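Local coordinates for protein cytochrome c, putative (Shewanella oneidensis, PDB 1SP3) that carries eight covalently bound c-type hemes and probably acts as a respiratory oxidoreductase, consistent with reduction of tetrathionate, at residues A[72-84]-A[107-119]. Numbering follows the deposited sequence.
Sequences PRCTSCHAGYGWK and TYVKDPAGAGEPM. With HEC (heme c), chain D.
Lys110 pushes its amine into the turn that follows the heme-binding Cys74 and Cys77. Its NZ meets Gly80 O at 2.8 Å, tilted out of that carbonyl plane, and bonds weakly to His78 O at 2.9 Å. CD and CE pass beside Ser76 O, and bends at chi3 (86°) and chi4 (88°) turn NZ toward the carbonyls. Within its own loop NZ also reaches a lone pair of Gly116 O, and a salt bridge to Asp97 probably offsets the charge, so three carbonyls and a carboxylate hold the buried ammonium. Beside it the Tyr81 ring turns its edge to Gly116 O, 3.3 Å from CD2, while Pro118 packs at CE2. Tyr81 OH and Tyr108 OH approach to 3.0 Å from opposite directions, and Tyr108 OH is also bonded to Asp97.

Ala115 is gripped through its backbone: its N donates to a lone pair of Pro72 O (3.0 Å, 163° at the hydrogen), and its O takes the N-H of Gly82 at 2.6 Å. A water links Ala115 O with Trp83 N and His78 ND1. Gly116, in a type I' turn from Gly114 to Glu117, sets its CA against Gly80 O at 3.3 Å, a CA-H...O contact. Thr75 OG1, bonded to Trp83 O, lies against Ala115 CA at 3.1 Å.

Cys74 and Cys77 carry the thioethers of a CxxCH motif; Lys56 is bound to the same heme, whereas the His78 ring leads away and gives NE2 to Trp39 O. Loop 107-119 packs against the heme-binding turn after helix 71-74, with Tyr108 and Lys110 resting on helix 99-102 and Tyr81 reaching helix 15-34.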
loop_
_atom_site.group_PDB
_atom_site.type_symbol
_atom_site.label_atom_id
_atom_site.label_comp_id
_atom_site.label_asym_id
_atom_site.label_seq_id
_atom_site.Cartn_x
_atom_site.Cartn_y
_atom_site.Cartn_z
ATOM N N PRO A 72 -10.330 13.771 -5.840
ATOM C CA PRO A 72 -11.641 13.115 -6.056
ATOM C C PRO A 72 -11.610 11.676 -6.543
ATOM O O PRO A 72 -12.551 10.890 -6.240
ATOM C CB PRO A 72 -12.336 13.998 -7.123
ATOM C CG PRO A 72 -11.754 15.339 -6.958
ATOM C CD PRO A 72 -10.263 15.089 -6.530
ATOM N N ARG A 73 -10.591 11.330 -7.313
ATOM C CA ARG A 73 -10.354 9.964 -7.660
ATOM C C ARG A 73 -9.698 9.221 -6.458
ATOM O O ARG A 73 -9.986 8.083 -6.263
ATOM C CB ARG A 73 -9.529 9.798 -8.977
ATOM C CG ARG A 73 -9.981 8.570 -9.869
ATOM C CD ARG A 73 -8.785 7.779 -10.609
ATOM N NE ARG A 73 -9.131 6.441 -11.190
ATOM C CZ ARG A 73 -8.233 5.537 -11.675
ATOM N NH1 ARG A 73 -8.650 4.384 -12.181
ATOM N NH2 ARG A 73 -6.924 5.767 -11.652
ATOM N N CYS A 74 -8.852 9.831 -5.653
ATOM C CA CYS A 74 -8.110 9.016 -4.674
ATOM C C CYS A 74 -8.840 8.768 -3.372
ATOM O O CYS A 74 -8.672 7.709 -2.731
ATOM C CB CYS A 74 -6.706 9.584 -4.481
ATOM S SG CYS A 74 -6.104 10.110 -6.143
ATOM N N THR A 75 -9.676 9.723 -2.985
ATOM C CA THR A 75 -10.319 9.647 -1.680
ATOM C C THR A 75 -11.601 8.814 -1.674
ATOM O O THR A 75 -12.300 8.707 -0.633
ATOM C CB THR A 75 -10.542 11.057 -1.068
ATOM O OG1 THR A 75 -11.424 11.797 -1.919
ATOM C CG2 THR A 75 -9.165 11.949 -0.902
ATOM N N SER A 76 -11.912 8.182 -2.799
ATOM C CA SER A 76 -12.838 7.036 -2.802
ATOM C C SER A 76 -12.314 5.960 -1.899
ATOM O O SER A 76 -13.083 5.029 -1.551
ATOM C CB SER A 76 -12.880 6.383 -4.219
ATOM O OG SER A 76 -11.687 6.756 -4.954
ATOM N N CYS A 77 -11.001 5.986 -1.608
ATOM C CA CYS A 77 -10.393 5.108 -0.582
ATOM C C CYS A 77 -9.906 5.878 0.663
ATOM O O CYS A 77 -8.990 5.447 1.365
ATOM C CB CYS A 77 -9.285 4.221 -1.189
ATOM S SG CYS A 77 -10.103 3.081 -2.336
ATOM N N HIS A 78 -10.555 6.996 0.949
ATOM C CA HIS A 78 -10.433 7.667 2.253
ATOM C C HIS A 78 -11.668 7.350 3.119
ATOM O O HIS A 78 -12.789 7.405 2.642
ATOM C CB HIS A 78 -10.316 9.209 2.071
ATOM C CG HIS A 78 -10.148 9.966 3.337
ATOM N ND1 HIS A 78 -11.041 10.954 3.713
ATOM C CD2 HIS A 78 -9.204 9.898 4.327
ATOM C CE1 HIS A 78 -10.642 11.486 4.866
ATOM N NE2 HIS A 78 -9.506 10.893 5.237
ATOM N N ALA A 79 -11.460 7.056 4.403
ATOM C CA ALA A 79 -12.569 6.786 5.327
ATOM C C ALA A 79 -13.307 8.099 5.708
ATOM O O ALA A 79 -13.558 8.364 6.903
ATOM C CB ALA A 79 -12.042 6.045 6.599
ATOM N N GLY A 80 -13.597 8.911 4.683
ATOM C CA GLY A 80 -14.190 10.213 4.803
ATOM C C GLY A 80 -15.119 10.553 3.652
ATOM O O GLY A 80 -15.164 9.813 2.603
ATOM N N TYR A 81 -15.833 11.695 3.772
ATOM C CA TYR A 81 -16.697 12.146 2.677
ATOM C C TYR A 81 -16.325 13.590 2.226
ATOM O O TYR A 81 -16.467 14.481 3.002
ATOM C CB TYR A 81 -18.175 12.226 3.142
ATOM C CG TYR A 81 -18.772 10.910 3.588
ATOM C CD1 TYR A 81 -19.378 10.792 4.854
ATOM C CD2 TYR A 81 -18.828 9.825 2.715
ATOM C CE1 TYR A 81 -19.971 9.557 5.247
ATOM C CE2 TYR A 81 -19.394 8.651 3.095
ATOM C CZ TYR A 81 -19.976 8.505 4.362
ATOM O OH TYR A 81 -20.539 7.274 4.719
ATOM N N GLY A 82 -15.915 13.827 0.968
ATOM C CA GLY A 82 -15.699 15.216 0.508
ATOM C C GLY A 82 -14.262 15.709 0.380
ATOM O O GLY A 82 -14.066 16.860 0.048
ATOM N N TRP A 83 -13.251 14.900 0.715
ATOM C CA TRP A 83 -11.871 15.363 0.576
ATOM C C TRP A 83 -11.566 15.430 -0.942
ATOM O O TRP A 83 -11.305 14.419 -1.598
ATOM C CB TRP A 83 -10.886 14.479 1.358
ATOM C CG TRP A 83 -9.444 14.890 1.247
ATOM C CD1 TRP A 83 -8.952 15.973 0.558
ATOM C CD2 TRP A 83 -8.334 14.277 1.854
ATOM N NE1 TRP A 83 -7.593 16.046 0.680
ATOM C CE2 TRP A 83 -7.179 15.001 1.447
ATOM C CE3 TRP A 83 -8.163 13.136 2.610
ATOM C CZ2 TRP A 83 -5.904 14.637 1.824
ATOM C CZ3 TRP A 83 -6.909 12.799 3.015
ATOM C CH2 TRP A 83 -5.789 13.498 2.598
ATOM N N LYS A 84 -11.701 16.630 -1.492
ATOM C CA LYS A 84 -11.566 16.861 -2.948
ATOM C C LYS A 84 -10.413 17.805 -3.266
ATOM O O LYS A 84 -9.976 17.864 -4.399
ATOM C CB LYS A 84 -12.864 17.303 -3.609
ATOM C CG LYS A 84 -13.373 18.590 -3.096
ATOM C CD LYS A 84 -14.611 19.111 -3.871
ATOM C CE LYS A 84 -15.223 20.355 -3.125
ATOM N NZ LYS A 84 -15.955 21.417 -3.978
ATOM N N THR A 107 -23.298 -4.155 0.156
ATOM C CA THR A 107 -23.700 -3.264 -0.944
ATOM C C THR A 107 -23.061 -1.874 -0.845
ATOM O O THR A 107 -23.156 -1.092 -1.809
ATOM C CB THR A 107 -25.214 -3.075 -1.024
ATOM O OG1 THR A 107 -25.677 -2.287 0.105
ATOM C CG2 THR A 107 -25.932 -4.423 -0.983
ATOM N N TYR A 108 -22.477 -1.529 0.317
ATOM C CA TYR A 108 -21.968 -0.168 0.466
ATOM C C TYR A 108 -20.710 0.008 -0.406
ATOM O O TYR A 108 -19.782 -0.775 -0.346
ATOM C CB TYR A 108 -21.745 0.247 1.926
ATOM C CG TYR A 108 -21.154 1.655 2.071
ATOM C CD1 TYR A 108 -21.954 2.777 2.078
ATOM C CD2 TYR A 108 -19.763 1.841 2.249
ATOM C CE1 TYR A 108 -21.425 4.046 2.281
ATOM C CE2 TYR A 108 -19.240 3.122 2.464
ATOM C CZ TYR A 108 -20.073 4.206 2.451
ATOM O OH TYR A 108 -19.543 5.445 2.585
ATOM N N VAL A 109 -20.744 1.015 -1.269
ATOM C CA VAL A 109 -19.693 1.249 -2.245
ATOM C C VAL A 109 -19.533 2.771 -2.404
ATOM O O VAL A 109 -20.533 3.489 -2.582
ATOM C CB VAL A 109 -20.060 0.667 -3.642
ATOM C CG1 VAL A 109 -19.028 1.142 -4.735
ATOM C CG2 VAL A 109 -20.101 -0.864 -3.618
ATOM N N LYS A 110 -18.295 3.234 -2.378
ATOM C CA LYS A 110 -17.897 4.672 -2.542
ATOM C C LYS A 110 -17.605 4.856 -4.024
ATOM O O LYS A 110 -16.919 4.065 -4.657
ATOM C CB LYS A 110 -16.636 4.994 -1.708
ATOM C CG LYS A 110 -16.897 5.019 -0.184
ATOM C CD LYS A 110 -15.619 5.073 0.661
ATOM C CE LYS A 110 -15.095 6.473 0.889
ATOM N NZ LYS A 110 -15.638 7.132 2.048
ATOM N N ASP A 111 -18.228 5.870 -4.577
ATOM C CA ASP A 111 -18.100 6.227 -5.955
ATOM C C ASP A 111 -16.614 6.527 -6.294
ATOM O O ASP A 111 -16.050 7.465 -5.745
ATOM C CB ASP A 111 -18.952 7.460 -6.105
ATOM C CG ASP A 111 -18.901 8.064 -7.494
ATOM O OD1 ASP A 111 -17.943 7.816 -8.256
ATOM O OD2 ASP A 111 -19.792 8.848 -7.861
ATOM N N PRO A 112 -16.022 5.756 -7.220
ATOM C CA PRO A 112 -14.567 5.786 -7.524
ATOM C C PRO A 112 -14.110 7.143 -7.944
ATOM O O PRO A 112 -12.890 7.388 -7.850
ATOM C CB PRO A 112 -14.409 4.933 -8.779
ATOM C CG PRO A 112 -15.741 4.198 -8.960
ATOM C CD PRO A 112 -16.795 4.860 -8.098
ATOM N N ALA A 113 -15.021 7.987 -8.449
ATOM C CA ALA A 113 -14.670 9.388 -8.629
ATOM C C ALA A 113 -15.336 10.387 -7.691
ATOM O O ALA A 113 -15.398 11.584 -8.015
ATOM C CB ALA A 113 -14.871 9.841 -10.146
ATOM N N GLY A 114 -15.857 9.955 -6.535
ATOM C CA GLY A 114 -16.675 10.897 -5.764
ATOM C C GLY A 114 -16.106 11.571 -4.519
ATOM O O GLY A 114 -16.874 11.956 -3.680
ATOM N N ALA A 115 -14.780 11.714 -4.385
ATOM C CA ALA A 115 -14.155 12.299 -3.181
ATOM C C ALA A 115 -14.681 11.684 -1.860
ATOM O O ALA A 115 -14.731 12.354 -0.845
ATOM C CB ALA A 115 -14.303 13.847 -3.201
ATOM N N GLY A 116 -15.038 10.391 -1.881
ATOM C CA GLY A 116 -15.399 9.654 -0.683
ATOM C C GLY A 116 -16.889 9.354 -0.575
ATOM O O GLY A 116 -17.318 8.415 0.136
ATOM N N GLU A 117 -17.670 10.130 -1.308
ATOM C CA GLU A 117 -19.138 10.027 -1.350
ATOM C C GLU A 117 -19.544 8.640 -1.806
ATOM O O GLU A 117 -18.901 8.078 -2.723
ATOM C CB GLU A 117 -19.730 11.094 -2.297
ATOM C CG GLU A 117 -20.771 11.964 -1.660
ATOM C CD GLU A 117 -20.370 12.566 -0.294
ATOM O OE1 GLU A 117 -21.088 12.257 0.707
ATOM O OE2 GLU A 117 -19.379 13.355 -0.233
ATOM N N PRO A 118 -20.641 8.119 -1.219
ATOM C CA PRO A 118 -21.158 6.812 -1.600
ATOM C C PRO A 118 -21.735 6.920 -2.999
ATOM O O PRO A 118 -22.190 8.002 -3.355
ATOM C CB PRO A 118 -22.347 6.620 -0.645
ATOM C CG PRO A 118 -22.169 7.610 0.410
ATOM C CD PRO A 118 -21.532 8.780 -0.255
ATOM N N MET A 119 -21.759 5.827 -3.746
ATOM C CA MET A 119 -22.551 5.729 -4.978
ATOM C C MET A 119 -23.994 6.113 -4.805
ATOM O O MET A 119 -24.611 5.915 -3.758
ATOM C CB MET A 119 -22.523 4.292 -5.524
ATOM C CG MET A 119 -21.147 3.881 -5.992
ATOM S SD MET A 119 -20.732 4.649 -7.613
ATOM C CE MET A 119 -22.131 3.777 -8.699
HETATM FE FE HEC D . -3.737 4.950 -2.941
HETATM C CHA HEC D . -1.365 4.207 -0.456
HETATM C CHB HEC D . -1.604 7.340 -4.232
HETATM C CHC HEC D . -6.110 5.894 -5.215
HETATM C CHD HEC D . -5.800 2.497 -1.829
HETATM N NA HEC D . -1.784 5.652 -2.470
HETATM C C1A HEC D . -0.997 5.207 -1.396
HETATM C C2A HEC D . 0.256 5.960 -1.437
HETATM C C3A HEC D . 0.201 6.842 -2.477
HETATM C C4A HEC D . -1.097 6.650 -3.141
HETATM C CMA HEC D . 1.357 7.858 -2.879
HETATM C CAA HEC D . 1.465 5.751 -0.447
HETATM C CBA HEC D . 2.609 4.960 -1.136
HETATM C CGA HEC D . 2.070 3.662 -1.796
HETATM O O1A HEC D . 1.929 3.655 -3.055
HETATM O O2A HEC D . 1.710 2.590 -1.138
HETATM N NB HEC D . -3.874 6.334 -4.443
HETATM C C1B HEC D . -2.859 7.267 -4.759
HETATM C C2B HEC D . -3.340 8.159 -5.790
HETATM C C3B HEC D . -4.592 7.727 -6.087
HETATM C C4B HEC D . -4.927 6.591 -5.222
HETATM C CMB HEC D . -2.480 9.311 -6.409
HETATM C CAB HEC D . -5.599 8.313 -7.109
HETATM C CBB HEC D . -5.188 8.842 -8.314
HETATM N NC HEC D . -5.689 4.262 -3.487
HETATM C C1C HEC D . -6.475 4.814 -4.452
HETATM C C2C HEC D . -7.699 4.068 -4.519
HETATM C C3C HEC D . -7.616 3.070 -3.571
HETATM C C4C HEC D . -6.330 3.212 -2.897
HETATM C CMC HEC D . -8.838 4.440 -5.518
HETATM C CAC HEC D . -8.687 1.961 -3.227
HETATM C CBC HEC D . -9.212 1.041 -4.114
HETATM N ND HEC D . -3.594 3.523 -1.382
HETATM C C1D HEC D . -4.664 2.711 -1.078
HETATM C C2D HEC D . -4.309 2.047 0.198
HETATM C C3D HEC D . -2.936 2.565 0.646
HETATM C C4D HEC D . -2.565 3.490 -0.404
HETATM C CMD HEC D . -5.164 1.025 0.948
HETATM C CAD HEC D . -2.091 2.133 1.909
HETATM C CBD HEC D . -1.224 0.947 1.473
HETATM C CGD HEC D . -0.487 0.241 2.634
HETATM O O1D HEC D . -0.276 -0.981 2.448
HETATM O O2D HEC D . -0.051 0.782 3.734
HETATM O O HOH W 1 -12.973 11.951 1.627
#